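PDB 1W55: Ispd/ispf bifunctional enzyme from Campylobacter jejuni, which catalyses two steps of isoprenoid precursor synthesis, transferring the cytidylyl group of CTP to methylerythritol 4-phosphate and cyclising the phosphorylated product to methylerythritol 2,4-cyclodiphosphate with release of CMP. Local coordinates for residues G72-L84 with L156-D169. Numbering follows the deposited sequence.
Sequences GGDTRAESLKKAL and LKKALDQNLEFTDD. With C (cytidine-5'-monophosphate), chain D.
R76 meets D169 in a salt bridge at the first turn of helix 76-84, in the IspD cytidylyltransferase domain, a GT-A-type nucleotide-binding fold. NH1 of R76 lies 3.1 Å from OD1 of D169 with an N-H...O angle of 162°; OD1 lies in the guanidinium plane, but NH1 meets the carboxylate's syn side from 33° out of its plane, the groups far from coplanar. CG stands anti to the backbone N (chi1 -169°) and the chain runs extended to NE, which carries the guanidinium past the CMP ribose to this carboxylate. T167 O lies over one guanidinium face, and NH2 forms a second salt bridge with D96. At the N-cap, T75 OG1 donates to L164 O (2.9 Å) in the carbonyl plane while accepting from E78 N, so one hydroxyl both caps the helix and ties it to the loop 160-168. Beside it, A77 CB sits 3.4 Å from L164 O. Further along, L160 CD1 packs 3.8 Å from L84 CD1, the side chains crossing at about a right angle, and L80 and L84 continue onto strands 4-9 and 91-96. K81, extended across L164, donates from NZ to L160 O, where helix 153-159 has ended. The loop entering the helix and its first turn serve the nucleotide: G73 O accepts from CMP N4, and S79, whose OG accepts from G73 N, donates from OG to N3 of the cytosine (2.7 Å).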
loop_
_atom_site.group_PDB
_atom_site.type_symbol
_atom_site.label_atom_id
_atom_site.label_comp_id
_atom_site.label_asym_id
_atom_site.label_seq_id
_atom_site.Cartn_x
_atom_site.Cartn_y
_atom_site.Cartn_z
ATOM N N GLY A 72 -2.853 20.578 37.861
ATOM C CA GLY A 72 -3.029 21.767 37.051
ATOM C C GLY A 72 -3.669 22.893 37.835
ATOM O O GLY A 72 -4.084 22.699 38.986
ATOM N N GLY A 73 -3.735 24.073 37.222
ATOM C CA GLY A 73 -4.437 25.212 37.798
ATOM C C GLY A 73 -5.686 25.511 36.992
ATOM O O GLY A 73 -6.107 24.682 36.176
ATOM N N ASP A 74 -6.258 26.701 37.194
ATOM C CA ASP A 74 -7.487 27.116 36.500
ATOM C C ASP A 74 -7.265 27.509 35.035
ATOM O O ASP A 74 -8.197 27.521 34.230
ATOM C CB ASP A 74 -8.144 28.294 37.236
ATOM C CG ASP A 74 -8.619 27.932 38.649
ATOM O OD1 ASP A 74 -8.588 26.741 39.027
ATOM O OD2 ASP A 74 -9.045 28.794 39.453
ATOM N N THR A 75 -6.036 27.875 34.697
ATOM C CA THR A 75 -5.709 28.223 33.322
ATOM C C THR A 75 -4.402 27.556 32.919
ATOM O O THR A 75 -3.629 27.107 33.772
ATOM C CB THR A 75 -5.568 29.755 33.165
ATOM O OG1 THR A 75 -4.537 30.226 34.043
ATOM C CG2 THR A 75 -6.822 30.494 33.645
ATOM N N ARG A 76 -4.162 27.513 31.612
ATOM C CA ARG A 76 -2.873 27.117 31.061
ATOM C C ARG A 76 -1.712 27.770 31.818
ATOM O O ARG A 76 -0.797 27.078 32.293
ATOM C CB ARG A 76 -2.824 27.483 29.573
ATOM C CG ARG A 76 -1.650 26.884 28.801
ATOM C CD ARG A 76 -1.582 27.361 27.351
ATOM N NE ARG A 76 -0.502 26.738 26.586
ATOM C CZ ARG A 76 0.788 27.086 26.645
ATOM N NH1 ARG A 76 1.206 28.059 27.458
ATOM N NH2 ARG A 76 1.673 26.447 25.885
ATOM N N ALA A 77 -1.760 29.098 31.946
ATOM C CA ALA A 77 -0.672 29.854 32.577
ATOM C C ALA A 77 -0.491 29.502 34.051
ATOM O O ALA A 77 0.645 29.460 34.544
ATOM C CB ALA A 77 -0.870 31.361 32.398
ATOM N N GLU A 78 -1.594 29.235 34.756
ATOM C CA GLU A 78 -1.477 28.757 36.134
ATOM C C GLU A 78 -0.887 27.356 36.253
ATOM O O GLU A 78 -0.034 27.125 37.112
ATOM C CB GLU A 78 -2.781 28.848 36.927
ATOM C CG GLU A 78 -2.482 28.866 38.425
ATOM C CD GLU A 78 -3.701 28.818 39.329
ATOM O OE1 GLU A 78 -4.834 28.601 38.853
ATOM O OE2 GLU A 78 -3.506 29.003 40.550
ATOM N N SER A 79 -1.325 26.421 35.413
ATOM C CA SER A 79 -0.693 25.097 35.401
ATOM C C SER A 79 0.798 25.230 35.132
ATOM O O SER A 79 1.618 24.612 35.810
ATOM C CB SER A 79 -1.336 24.182 34.360
ATOM O OG SER A 79 -2.729 24.051 34.599
ATOM N N LEU A 80 1.137 26.066 34.154
ATOM C CA LEU A 80 2.522 26.323 33.774
ATOM C C LEU A 80 3.339 26.902 34.935
ATOM O O LEU A 80 4.441 26.429 35.229
ATOM C CB LEU A 80 2.575 27.265 32.553
ATOM C CG LEU A 80 3.980 27.581 32.010
ATOM C CD1 LEU A 80 4.853 26.314 31.847
ATOM C CD2 LEU A 80 3.888 28.340 30.692
ATOM N N LYS A 81 2.786 27.924 35.585
ATOM C CA LYS A 81 3.449 28.590 36.703
ATOM C C LYS A 81 3.763 27.609 37.827
ATOM O O LYS A 81 4.867 27.626 38.391
ATOM C CB LYS A 81 2.590 29.761 37.212
ATOM C CG LYS A 81 3.039 30.360 38.544
ATOM C CD LYS A 81 2.167 31.550 38.943
ATOM C CE LYS A 81 2.877 32.433 39.971
ATOM N NZ LYS A 81 2.235 33.778 40.042
ATOM N N LYS A 82 2.801 26.749 38.151
ATOM C CA LYS A 82 3.008 25.738 39.188
ATOM C C LYS A 82 4.093 24.744 38.789
ATOM O O LYS A 82 4.949 24.402 39.600
ATOM C CB LYS A 82 1.708 25.001 39.509
ATOM C CG LYS A 82 0.622 25.877 40.133
ATOM C CD LYS A 82 -0.721 25.152 40.157
ATOM C CE LYS A 82 -0.721 24.012 41.183
ATOM N NZ LYS A 82 -2.041 23.325 41.258
ATOM N N ALA A 83 4.072 24.299 37.536
ATOM C CA ALA A 83 5.068 23.331 37.062
ATOM C C ALA A 83 6.474 23.925 37.007
ATOM O O ALA A 83 7.458 23.211 37.215
ATOM C CB ALA A 83 4.668 22.769 35.704
ATOM N N LEU A 84 6.569 25.222 36.714
ATOM C CA LEU A 84 7.871 25.905 36.681
ATOM C C LEU A 84 8.625 25.888 38.018
ATOM O O LEU A 84 9.854 25.884 38.027
ATOM C CB LEU A 84 7.739 27.344 36.170
ATOM C CG LEU A 84 7.537 27.530 34.663
ATOM C CD1 LEU A 84 6.975 28.906 34.368
ATOM C CD2 LEU A 84 8.833 27.301 33.892
ATOM N N LEU A 156 10.483 33.366 32.308
ATOM C CA LEU A 156 9.123 32.854 32.179
ATOM C C LEU A 156 8.454 32.823 33.548
ATOM O O LEU A 156 7.279 33.165 33.673
ATOM C CB LEU A 156 9.106 31.472 31.502
ATOM C CG LEU A 156 7.743 30.862 31.144
ATOM C CD1 LEU A 156 6.934 31.797 30.258
ATOM C CD2 LEU A 156 7.879 29.462 30.490
ATOM N N LYS A 157 9.213 32.434 34.569
ATOM C CA LYS A 157 8.757 32.542 35.958
ATOM C C LYS A 157 8.326 33.971 36.287
ATOM O O LYS A 157 7.204 34.193 36.764
ATOM C CB LYS A 157 9.840 32.077 36.933
ATOM C CG LYS A 157 10.047 30.571 36.939
ATOM C CD LYS A 157 10.812 30.116 38.162
ATOM C CE LYS A 157 11.466 28.767 37.917
ATOM N NZ LYS A 157 12.067 28.179 39.153
ATOM N N LYS A 158 9.200 34.935 36.001
ATOM C CA LYS A 158 8.901 36.348 36.251
ATOM C C LYS A 158 7.704 36.807 35.430
ATOM O O LYS A 158 6.842 37.527 35.931
ATOM C CB LYS A 158 10.114 37.237 35.940
ATOM C CG LYS A 158 10.603 38.067 37.125
ATOM C CD LYS A 158 11.932 38.756 36.813
ATOM C CE LYS A 158 13.062 38.220 37.697
ATOM N NZ LYS A 158 14.268 37.836 36.900
ATOM N N ALA A 159 7.655 36.376 34.169
ATOM C CA ALA A 159 6.554 36.711 33.267
ATOM C C ALA A 159 5.172 36.333 33.815
ATOM O O ALA A 159 4.189 36.972 33.462
ATOM C CB ALA A 159 6.774 36.071 31.896
ATOM N N LEU A 160 5.111 35.307 34.671
ATOM C CA LEU A 160 3.833 34.775 35.174
ATOM C C LEU A 160 3.578 35.151 36.623
ATOM O O LEU A 160 2.700 34.582 37.275
ATOM C CB LEU A 160 3.749 33.245 35.005
ATOM C CG LEU A 160 3.889 32.695 33.583
ATOM C CD1 LEU A 160 3.973 31.164 33.584
ATOM C CD2 LEU A 160 2.743 33.183 32.712
ATOM N N ASP A 161 4.340 36.126 37.111
ATOM C CA ASP A 161 4.219 36.611 38.483
ATOM C C ASP A 161 2.795 37.035 38.872
ATOM O O ASP A 161 2.328 36.681 39.945
ATOM C CB ASP A 161 5.209 37.751 38.739
ATOM C CG ASP A 161 5.130 38.282 40.164
ATOM O OD1 ASP A 161 5.026 37.462 41.111
ATOM O OD2 ASP A 161 5.162 39.503 40.424
ATOM N N GLN A 162 2.103 37.754 37.990
ATOM C CA GLN A 162 0.772 38.279 38.300
ATOM C C GLN A 162 -0.312 37.927 37.291
ATOM O O GLN A 162 -1.450 37.644 37.675
ATOM C CB GLN A 162 0.825 39.801 38.450
ATOM C CG GLN A 162 1.498 40.265 39.730
ATOM C CD GLN A 162 1.576 41.767 39.831
ATOM O OE1 GLN A 162 0.779 42.478 39.207
ATOM N NE2 GLN A 162 2.526 42.259 40.622
ATOM N N ASN A 163 0.029 37.983 36.004
ATOM C CA ASN A 163 -0.944 37.761 34.945
ATOM C C ASN A 163 -0.986 36.296 34.500
ATOM O O ASN A 163 -0.029 35.776 33.932
ATOM C CB ASN A 163 -0.656 38.690 33.766
ATOM C CG ASN A 163 -1.725 38.632 32.683
ATOM O OD1 ASN A 163 -2.618 37.772 32.690
ATOM N ND2 ASN A 163 -1.633 39.555 31.734
ATOM N N LEU A 164 -2.112 35.641 34.757
ATOM C CA LEU A 164 -2.273 34.233 34.420
ATOM C C LEU A 164 -3.224 34.004 33.238
ATOM O O LEU A 164 -3.802 32.915 33.100
ATOM C CB LEU A 164 -2.708 33.436 35.658
ATOM C CG LEU A 164 -1.744 33.514 36.850
ATOM C CD1 LEU A 164 -2.325 32.837 38.084
ATOM C CD2 LEU A 164 -0.374 32.923 36.498
ATOM N N GLU A 165 -3.356 35.019 32.381
ATOM C CA GLU A 165 -4.292 34.979 31.243
ATOM C C GLU A 165 -3.635 34.626 29.902
ATOM O O GLU A 165 -4.340 34.320 28.926
ATOM C CB GLU A 165 -5.023 36.325 31.080
ATOM C CG GLU A 165 -5.961 36.692 32.220
ATOM C CD GLU A 165 -7.296 35.978 32.123
ATOM O OE1 GLU A 165 -8.227 36.543 31.499
ATOM O OE2 GLU A 165 -7.413 34.852 32.667
ATOM N N PHE A 166 -2.303 34.701 29.854
ATOM C CA PHE A 166 -1.534 34.433 28.636
ATOM C C PHE A 166 -1.855 33.042 28.080
ATOM O O PHE A 166 -1.897 32.062 28.833
ATOM C CB PHE A 166 -0.034 34.528 28.929
ATOM C CG PHE A 166 0.421 35.886 29.388
ATOM C CD1 PHE A 166 1.010 36.047 30.648
ATOM C CD2 PHE A 166 0.281 37.002 28.564
ATOM C CE1 PHE A 166 1.457 37.293 31.078
ATOM C CE2 PHE A 166 0.724 38.267 28.990
ATOM C CZ PHE A 166 1.311 38.405 30.250
ATOM N N THR A 167 -2.118 32.968 26.777
ATOM C CA THR A 167 -2.472 31.701 26.133
ATOM C C THR A 167 -1.234 30.982 25.592
ATOM O O THR A 167 -1.320 29.834 25.151
ATOM C CB THR A 167 -3.477 31.912 24.986
ATOM O OG1 THR A 167 -2.885 32.762 23.997
ATOM C CG2 THR A 167 -4.731 32.678 25.461
ATOM N N ASP A 168 -0.095 31.670 25.601
ATOM C CA ASP A 168 1.181 31.061 25.235
ATOM C C ASP A 168 2.315 31.730 26.009
ATOM O O ASP A 168 2.081 32.666 26.790
ATOM C CB ASP A 168 1.416 31.125 23.717
ATOM C CG ASP A 168 2.205 32.361 23.290
ATOM O OD1 ASP A 168 1.957 33.457 23.840
ATOM O OD2 ASP A 168 3.096 32.326 22.414
ATOM N N ASP A 169 3.536 31.249 25.782
ATOM C CA ASP A 169 4.695 31.737 26.502
ATOM C C ASP A 169 5.313 32.975 25.856
ATOM O O ASP A 169 5.903 33.796 26.555
ATOM C CB ASP A 169 5.728 30.621 26.656
ATOM C CG ASP A 169 5.154 29.378 27.347
ATOM O OD1 ASP A 169 3.982 29.408 27.788
ATOM O OD2 ASP A 169 5.796 28.320 27.482
HETATM O OP3 C D . -5.682 25.400 23.978
HETATM P P C D . -5.789 25.623 25.467
HETATM O OP1 C D . -7.131 25.217 26.022
HETATM O OP2 C D . -5.258 26.955 25.945
HETATM O "O5'" C D . -4.828 24.501 26.112
HETATM C "C5'" C D . -3.439 24.443 25.824
HETATM C "C4'" C D . -2.774 23.358 26.672
HETATM O "O4'" C D . -2.719 23.734 28.054
HETATM C "C3'" C D . -3.509 22.033 26.610
HETATM O "O3'" C D . -2.534 21.030 26.396
HETATM C "C2'" C D . -4.147 21.866 27.972
HETATM O "O2'" C D . -4.233 20.507 28.383
HETATM C "C1'" C D . -3.222 22.674 28.867
HETATM N N1 C D . -3.953 23.227 30.006
HETATM C C2 C D . -3.450 23.000 31.298
HETATM O O2 C D . -2.391 22.336 31.461
HETATM N N3 C D . -4.124 23.508 32.350
HETATM C C4 C D . -5.276 24.212 32.180
HETATM N N4 C D . -5.939 24.704 33.259
HETATM C C5 C D . -5.785 24.441 30.906
HETATM C C6 C D . -5.091 23.930 29.817
HETATM O O HOH W 1 -0.014 30.103 29.198
HETATM O O HOH W 2 4.271 27.036 25.400
HETATM O O HOH W 3 -3.620 30.953 30.734
HETATM O O HOH W 4 4.256 35.119 41.952
#